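Local coordinates for PFC0360w protein (Plasmodium falciparum, PDB 3NI8) that probably stimulates the ATPase activity of the Hsp90 chaperone, as a malaria-parasite member of the AHA1 family of activators, at residues S48-K62 against L65-I77. Sequence-based numbering, arbitrary orientation.
Sequences SRGSLAEVDLKVGGK and LFSGSILGEFTEI
Leu57 reaches over one face of the Phe74 ring, its CD1 lying 3.9 Å from the ring centroid and 14° off the normal, while the carbonyl oxygens Asp56 O and Lys58 O sit at the ring's edge, near its plane. Val55 CG1 approaches the far end of the same ring obliquely, its side chain crossing that of Phe74 at about a right angle. Phe66, the second aromatic, has Ser48 CB over one face in a CH-pi contact, with Ser51 OG coming in obliquely at CD1. The two rings illustrate how side chains pack between segments 48-62 and 65-77 at the margin of a meandering antiparallel sheet, here that of an Aha1-type SRPBCC domain: strand 54-55 is outermost, strand 62-65 lies next to it, and strand 70-78 follows.

Lys62 and Glu73 form a non-hydrogen-bonded antiparallel pair, beyond which Phe74 is held by both its N-H and its carbonyl to the type II turn 58-61. Phe74 N donates to Gly61 O at 2.9 Å, and Phe74 O accepts from Gly60 N at 2.7 Å. With CG anti to the carbonyl carbon (chi1 -59°), the ring is directed into the bend that runs from Val55 to Lys58, and Phe63 meets it from the intervening strand. Ile77 extends the apolar patch, its CD1 3.8 Å from Leu57 CD1; helix 31-39 touches Leu57 through Thr39 and Ile77 through Phe35. The extended Glu73 chain passes Gly60 and ends in a salt bridge to Lys86.

Past Ala53, whose CB packs against Leu65 CD1, a water adds to the direct contacts around Phe66. Ser48 OG, also bonded to Leu44 O of the preceding helix, shares this water with Ser51 O, and the water accepts from Phe66 N at 2.8 Å.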
ATOM      1  N   SER A  48       8.563   2.469  -6.492  1.00 27.95           N
ATOM      2  CA  SER A  48       9.669   2.493  -5.521  1.00 28.69           C
ATOM      3  C   SER A  48      10.923   3.100  -6.144  1.00 29.46           C
ATOM      4  O   SER A  48      12.044   2.895  -5.663  1.00 29.43           O
ATOM      5  CB  SER A  48      10.001   1.071  -5.074  1.00 28.77           C
ATOM      6  OG  SER A  48       8.892   0.440  -4.445  1.00 28.02           O
ATOM      7  N   ARG A  49      10.731   3.830  -7.240  1.00 30.42           N
ATOM      8  CA  ARG A  49      11.838   4.449  -7.963  1.00 30.90           C
ATOM      9  C   ARG A  49      13.019   3.518  -8.159  1.00 31.06           C
ATOM     10  O   ARG A  49      14.171   3.929  -7.939  1.00 31.63           O
ATOM     11  CB  ARG A  49      12.296   5.723  -7.244  1.00 30.98           C
ATOM     12  CG  ARG A  49      11.304   6.890  -7.383  1.00 32.13           C
ATOM     13  CD  ARG A  49      10.934   7.081  -8.841  1.00 33.19           C
ATOM     14  NE  ARG A  49      12.035   7.575  -9.677  1.00 35.54           N
ATOM     15  CZ  ARG A  49      12.184   7.281 -10.970  1.00 36.37           C
ATOM     16  NH1 ARG A  49      13.195   7.784 -11.673  1.00 33.58           N
ATOM     17  NH2 ARG A  49      11.316   6.466 -11.560  1.00 39.30           N
ATOM     18  N   GLY A  50      12.745   2.274  -8.557  1.00 30.60           N
ATOM     19  CA  GLY A  50      13.820   1.305  -8.814  1.00 30.62           C
ATOM     20  C   GLY A  50      14.224   0.244  -7.787  1.00 30.56           C
ATOM     21  O   GLY A  50      14.840  -0.733  -8.170  1.00 30.27           O
ATOM     22  N   SER A  51      13.934   0.422  -6.498  1.00 31.42           N
ATOM     23  CA  SER A  51      14.183  -0.663  -5.508  1.00 33.03           C
ATOM     24  C   SER A  51      13.306  -1.883  -5.777  1.00 33.66           C
ATOM     25  O   SER A  51      12.107  -1.734  -6.007  1.00 34.18           O
ATOM     26  CB  SER A  51      13.912  -0.210  -4.082  1.00 32.65           C
ATOM     27  OG  SER A  51      14.641   0.950  -3.765  1.00 34.83           O
ATOM     28  N   LEU A  52      13.888  -3.081  -5.734  1.00 34.62           N
ATOM     29  CA  LEU A  52      13.131  -4.283  -6.081  1.00 35.60           C
ATOM     30  C   LEU A  52      12.003  -4.513  -5.100  1.00 35.56           C
ATOM     31  O   LEU A  52      12.225  -4.568  -3.886  1.00 35.67           O
ATOM     32  CB  LEU A  52      14.013  -5.538  -6.207  1.00 36.11           C
ATOM     33  CG  LEU A  52      13.429  -6.767  -6.961  1.00 37.77           C
ATOM     34  CD1 LEU A  52      12.769  -6.453  -8.340  1.00 38.52           C
ATOM     35  CD2 LEU A  52      14.467  -7.867  -7.133  1.00 38.51           C
ATOM     36  N   ALA A  53      10.789  -4.578  -5.653  1.00 35.43           N
ATOM     37  CA  ALA A  53       9.610  -5.098  -4.964  1.00 34.62           C
ATOM     38  C   ALA A  53       9.517  -6.569  -5.320  1.00 34.45           C
ATOM     39  O   ALA A  53       9.702  -6.927  -6.478  1.00 34.77           O
ATOM     40  CB  ALA A  53       8.390  -4.390  -5.437  1.00 34.19           C
ATOM     41  N   GLU A  54       9.269  -7.418  -4.327  1.00 34.22           N
ATOM     42  CA  GLU A  54       9.013  -8.838  -4.556  1.00 34.35           C
ATOM     43  C   GLU A  54       7.572  -9.166  -4.131  1.00 33.72           C
ATOM     44  O   GLU A  54       7.093  -8.695  -3.086  1.00 33.31           O
ATOM     45  CB  GLU A  54      10.032  -9.726  -3.816  1.00 34.78           C
ATOM     46  CG  GLU A  54      11.472  -9.679  -4.392  1.00 37.73           C
ATOM     47  CD  GLU A  54      12.519 -10.422  -3.525  1.00 42.54           C
ATOM     48  OE1 GLU A  54      12.272 -10.717  -2.328  1.00 43.20           O
ATOM     49  OE2 GLU A  54      13.618 -10.707  -4.050  1.00 44.50           O
ATOM     50  N   VAL A  55       6.897  -9.965  -4.956  1.00 32.72           N
ATOM     51  CA  VAL A  55       5.465 -10.205  -4.829  1.00 31.86           C
ATOM     52  C   VAL A  55       5.150 -11.648  -5.172  1.00 31.31           C
ATOM     53  O   VAL A  55       5.403 -12.098  -6.295  1.00 30.86           O
ATOM     54  CB  VAL A  55       4.625  -9.258  -5.777  1.00 31.99           C
ATOM     55  CG1 VAL A  55       3.214  -9.784  -5.983  1.00 32.51           C
ATOM     56  CG2 VAL A  55       4.558  -7.854  -5.239  1.00 30.68           C
ATOM     57  N   ASP A  56       4.609 -12.376  -4.198  1.00 31.00           N
ATOM     58  CA  ASP A  56       4.007 -13.676  -4.450  1.00 30.63           C
ATOM     59  C   ASP A  56       2.506 -13.459  -4.286  1.00 30.41           C
ATOM     60  O   ASP A  56       1.972 -13.517  -3.165  1.00 30.42           O
ATOM     61  CB  ASP A  56       4.555 -14.721  -3.482  1.00 30.61           C
ATOM     62  CG  ASP A  56       3.938 -16.098  -3.675  1.00 33.27           C
ATOM     63  OD1 ASP A  56       3.357 -16.402  -4.753  1.00 37.68           O
ATOM     64  OD2 ASP A  56       4.027 -16.903  -2.725  1.00 34.56           O
ATOM     65  N   LEU A  57       1.831 -13.176  -5.405  1.00 29.60           N
ATOM     66  CA  LEU A  57       0.425 -12.750  -5.365  1.00 29.09           C
ATOM     67  C   LEU A  57      -0.583 -13.884  -5.154  1.00 29.48           C
ATOM     68  O   LEU A  57      -1.197 -14.398  -6.107  1.00 29.45           O
ATOM     69  CB  LEU A  57       0.070 -11.895  -6.576  1.00 28.15           C
ATOM     70  CG  LEU A  57      -1.302 -11.232  -6.589  1.00 26.87           C
ATOM     71  CD1 LEU A  57      -1.349 -10.174  -5.517  1.00 23.53           C
ATOM     72  CD2 LEU A  57      -1.600 -10.663  -8.002  1.00 22.56           C
ATOM     73  N   LYS A  58      -0.748 -14.258  -3.885  1.00 29.44           N
ATOM     74  CA  LYS A  58      -1.722 -15.290  -3.483  1.00 29.91           C
ATOM     75  C   LYS A  58      -2.067 -15.115  -1.990  1.00 29.22           C
ATOM     76  O   LYS A  58      -1.312 -14.476  -1.252  1.00 29.19           O
ATOM     77  CB  LYS A  58      -1.195 -16.708  -3.791  1.00 29.93           C
ATOM     78  CG  LYS A  58      -0.168 -17.249  -2.780  1.00 32.31           C
ATOM     79  CD  LYS A  58       0.462 -18.536  -3.282  1.00 36.61           C
ATOM     80  CE  LYS A  58       1.527 -19.054  -2.329  1.00 38.85           C
ATOM     81  NZ  LYS A  58       0.977 -20.143  -1.498  1.00 42.01           N
ATOM     82  N   VAL A  59      -3.213 -15.639  -1.561  1.00 28.67           N
ATOM     83  CA  VAL A  59      -3.602 -15.541  -0.154  1.00 28.07           C
ATOM     84  C   VAL A  59      -2.538 -16.286   0.658  1.00 27.91           C
ATOM     85  O   VAL A  59      -2.247 -17.447   0.377  1.00 28.00           O
ATOM     86  CB  VAL A  59      -5.040 -16.093   0.089  1.00 28.41           C
ATOM     87  CG1 VAL A  59      -5.337 -16.278   1.605  1.00 27.68           C
ATOM     88  CG2 VAL A  59      -6.095 -15.185  -0.589  1.00 27.23           C
ATOM     89  N   GLY A  60      -1.922 -15.600   1.622  1.00 27.23           N
ATOM     90  CA  GLY A  60      -0.783 -16.154   2.352  1.00 26.80           C
ATOM     91  C   GLY A  60       0.566 -15.881   1.686  1.00 27.07           C
ATOM     92  O   GLY A  60       1.627 -16.257   2.226  1.00 26.96           O
ATOM     93  N   GLY A  61       0.537 -15.240   0.511  1.00 26.15           N
ATOM     94  CA  GLY A  61       1.753 -14.950  -0.242  1.00 25.53           C
ATOM     95  C   GLY A  61       2.452 -13.739   0.348  1.00 25.75           C
ATOM     96  O   GLY A  61       1.805 -12.774   0.779  1.00 25.41           O
ATOM     97  N   LYS A  62       3.778 -13.789   0.370  1.00 25.36           N
ATOM     98  CA  LYS A  62       4.561 -12.705   0.918  1.00 26.08           C
ATOM     99  C   LYS A  62       4.800 -11.600  -0.098  1.00 25.37           C
ATOM    100  O   LYS A  62       4.624 -11.781  -1.310  1.00 24.44           O
ATOM    101  CB  LYS A  62       5.889 -13.221   1.485  1.00 26.72           C
ATOM    102  CG  LYS A  62       5.733 -13.885   2.851  1.00 30.67           C
ATOM    103  CD  LYS A  62       6.946 -14.734   3.168  1.00 37.30           C
ATOM    104  CE  LYS A  62       6.957 -15.234   4.625  1.00 40.47           C
ATOM    105  NZ  LYS A  62       8.149 -16.154   4.788  1.00 41.72           N
ATOM    106  N   LEU A  65       9.020  -4.732  -0.079  1.00 28.72           N
ATOM    107  CA  LEU A  65       9.358  -3.508  -0.790  1.00 29.35           C
ATOM    108  C   LEU A  65      10.681  -2.957  -0.242  1.00 29.90           C
ATOM    109  O   LEU A  65      10.997  -3.157   0.947  1.00 29.75           O
ATOM    110  CB  LEU A  65       8.261  -2.477  -0.564  1.00 29.75           C
ATOM    111  CG  LEU A  65       7.079  -2.302  -1.527  1.00 31.26           C
ATOM    112  CD1 LEU A  65       6.672  -3.581  -2.247  1.00 32.32           C
ATOM    113  CD2 LEU A  65       5.902  -1.728  -0.760  1.00 32.02           C
ATOM    114  N   PHE A  66      11.419  -2.236  -1.098  1.00 30.06           N
ATOM    115  CA  PHE A  66      12.688  -1.590  -0.742  1.00 30.15           C
ATOM    116  C   PHE A  66      13.675  -2.571  -0.075  1.00 30.37           C
ATOM    117  O   PHE A  66      14.142  -2.325   1.035  1.00 30.26           O
ATOM    118  CB  PHE A  66      12.475  -0.351   0.166  1.00 30.45           C
ATOM    119  CG  PHE A  66      11.695   0.783  -0.475  1.00 30.00           C
ATOM    120  CD1 PHE A  66      12.301   1.652  -1.389  1.00 29.75           C
ATOM    121  CD2 PHE A  66      10.361   1.007  -0.137  1.00 30.18           C
ATOM    122  CE1 PHE A  66      11.579   2.709  -1.974  1.00 28.36           C
ATOM    123  CE2 PHE A  66       9.624   2.077  -0.726  1.00 28.75           C
ATOM    124  CZ  PHE A  66      10.247   2.922  -1.636  1.00 28.44           C
ATOM    125  N   SER A  67      13.969  -3.677  -0.756  1.00 30.63           N
ATOM    126  CA  SER A  67      14.855  -4.735  -0.244  1.00 31.08           C
ATOM    127  C   SER A  67      14.523  -5.267   1.171  1.00 30.75           C
ATOM    128  O   SER A  67      15.432  -5.569   1.976  1.00 30.53           O
ATOM    129  CB  SER A  67      16.316  -4.291  -0.328  1.00 31.61           C
ATOM    130  OG  SER A  67      16.627  -3.906  -1.655  1.00 34.10           O
ATOM    131  N   GLY A  68      13.225  -5.391   1.459  1.00 29.73           N
ATOM    132  CA  GLY A  68      12.776  -5.990   2.705  1.00 28.47           C
ATOM    133  C   GLY A  68      12.622  -4.999   3.844  1.00 27.97           C
ATOM    134  O   GLY A  68      12.481  -5.400   4.993  1.00 27.35           O
ATOM    135  N   SER A  69      12.660  -3.708   3.521  1.00 27.36           N
ATOM    136  CA  SER A  69      12.434  -2.644   4.493  1.00 27.65           C
ATOM    137  C   SER A  69      10.956  -2.541   4.900  1.00 27.31           C
ATOM    138  O   SER A  69      10.625  -2.103   6.008  1.00 27.45           O
ATOM    139  CB  SER A  69      12.912  -1.303   3.929  1.00 27.34           C
ATOM    140  OG  SER A  69      14.340  -1.265   3.919  1.00 30.49           O
ATOM    141  N   ILE A  70      10.091  -2.897   3.962  1.00 26.63           N
ATOM    142  CA  ILE A  70       8.671  -3.034   4.177  1.00 26.62           C
ATOM    143  C   ILE A  70       8.347  -4.485   3.778  1.00 25.95           C
ATOM    144  O   ILE A  70       8.698  -4.925   2.679  1.00 25.95           O
ATOM    145  CB  ILE A  70       7.880  -2.022   3.313  1.00 26.45           C
ATOM    146  CG1 ILE A  70       8.139  -0.586   3.790  1.00 27.45           C
ATOM    147  CG2 ILE A  70       6.380  -2.328   3.318  1.00 27.43           C
ATOM    148  CD1 ILE A  70       7.332   0.505   3.022  1.00 26.03           C
ATOM    149  N   LEU A  71       7.736  -5.234   4.688  1.00 24.90           N
ATOM    150  CA  LEU A  71       7.267  -6.581   4.364  1.00 24.82           C
ATOM    151  C   LEU A  71       5.835  -6.823   4.796  1.00 24.47           C
ATOM    152  O   LEU A  71       5.263  -6.071   5.590  1.00 24.72           O
ATOM    153  CB  LEU A  71       8.196  -7.676   4.881  1.00 24.78           C
ATOM    154  CG  LEU A  71       8.515  -7.888   6.361  1.00 26.48           C
ATOM    155  CD1 LEU A  71       9.088  -9.327   6.565  1.00 27.51           C
ATOM    156  CD2 LEU A  71       9.507  -6.840   6.830  1.00 25.77           C
ATOM    157  N   GLY A  72       5.247  -7.855   4.226  1.00 23.73           N
ATOM    158  CA  GLY A  72       3.878  -8.153   4.472  1.00 23.58           C
ATOM    159  C   GLY A  72       3.483  -9.456   3.832  1.00 23.67           C
ATOM    160  O   GLY A  72       4.324 -10.261   3.454  1.00 23.70           O
ATOM    161  N   GLU A  73       2.180  -9.643   3.740  1.00 24.30           N
ATOM    162  CA  GLU A  73       1.557 -10.877   3.327  1.00 24.85           C
ATOM    163  C   GLU A  73       0.119 -10.552   2.906  1.00 24.53           C
ATOM    164  O   GLU A  73      -0.607  -9.841   3.607  1.00 24.90           O
ATOM    165  CB  GLU A  73       1.580 -11.858   4.489  1.00 25.19           C
ATOM    166  CG  GLU A  73       0.664 -13.077   4.341  1.00 29.56           C
ATOM    167  CD  GLU A  73       0.723 -14.008   5.552  1.00 34.32           C
ATOM    168  OE1 GLU A  73      -0.196 -14.868   5.697  1.00 37.82           O
ATOM    169  OE2 GLU A  73       1.684 -13.875   6.356  1.00 34.77           O
ATOM    170  N   PHE A  74      -0.253 -11.022   1.725  1.00 24.19           N
ATOM    171  CA  PHE A  74      -1.616 -10.878   1.219  1.00 24.27           C
ATOM    172  C   PHE A  74      -2.552 -11.808   1.967  1.00 24.01           C
ATOM    173  O   PHE A  74      -2.269 -12.998   2.105  1.00 24.02           O
ATOM    174  CB  PHE A  74      -1.674 -11.191  -0.285  1.00 24.06           C
ATOM    175  CG  PHE A  74      -0.790 -10.303  -1.136  1.00 23.79           C
ATOM    176  CD1 PHE A  74      -1.105  -8.967  -1.328  1.00 22.49           C
ATOM    177  CD2 PHE A  74       0.346 -10.824  -1.772  1.00 24.56           C
ATOM    178  CE1 PHE A  74      -0.299  -8.140  -2.132  1.00 22.35           C
ATOM    179  CE2 PHE A  74       1.172 -10.005  -2.584  1.00 23.84           C
ATOM    180  CZ  PHE A  74       0.839  -8.663  -2.766  1.00 22.87           C
ATOM    181  N   THR A  75      -3.663 -11.263   2.457  1.00 24.58           N
ATOM    182  CA  THR A  75      -4.619 -12.058   3.252  1.00 24.83           C
ATOM    183  C   THR A  75      -5.992 -12.100   2.601  1.00 25.81           C
ATOM    184  O   THR A  75      -6.828 -12.922   2.975  1.00 27.15           O
ATOM    185  CB  THR A  75      -4.720 -11.601   4.736  1.00 24.38           C
ATOM    186  OG1 THR A  75      -5.312 -10.305   4.818  1.00 23.09           O
ATOM    187  CG2 THR A  75      -3.345 -11.550   5.403  1.00 23.48           C
ATOM    188  N   GLU A  76      -6.208 -11.237   1.609  1.00 26.19           N
ATOM    189  CA  GLU A  76      -7.430 -11.240   0.801  1.00 26.17           C
ATOM    190  C   GLU A  76      -7.184 -10.575  -0.555  1.00 25.75           C
ATOM    191  O   GLU A  76      -6.755  -9.414  -0.647  1.00 25.58           O
ATOM    192  CB  GLU A  76      -8.584 -10.533   1.527  1.00 26.10           C
ATOM    193  CG  GLU A  76      -9.976 -10.809   0.885  1.00 28.49           C
ATOM    194  CD  GLU A  76     -11.079  -9.833   1.321  1.00 29.20           C
ATOM    195  OE1 GLU A  76     -11.196  -9.505   2.526  1.00 28.59           O
ATOM    196  OE2 GLU A  76     -11.838  -9.388   0.435  1.00 31.29           O
ATOM    197  N   ILE A  77      -7.452 -11.325  -1.610  1.00 25.80           N
ATOM    198  CA  ILE A  77      -7.315 -10.808  -2.974  1.00 25.30           C
ATOM    199  C   ILE A  77      -8.614 -10.982  -3.721  1.00 25.31           C
ATOM    200  O   ILE A  77      -8.889 -12.068  -4.245  1.00 24.63           O
ATOM    201  CB  ILE A  77      -6.164 -11.475  -3.767  1.00 25.03           C
ATOM    202  CG1 ILE A  77      -4.817 -11.210  -3.088  1.00 23.69           C
ATOM    203  CG2 ILE A  77      -6.132 -10.906  -5.181  1.00 24.60           C
ATOM    204  CD1 ILE A  77      -3.780 -12.223  -3.402  1.00 20.68           C
TER
HETATM  205  O   HOH W   1      10.083  -1.575  -3.507  1.00 30.71           O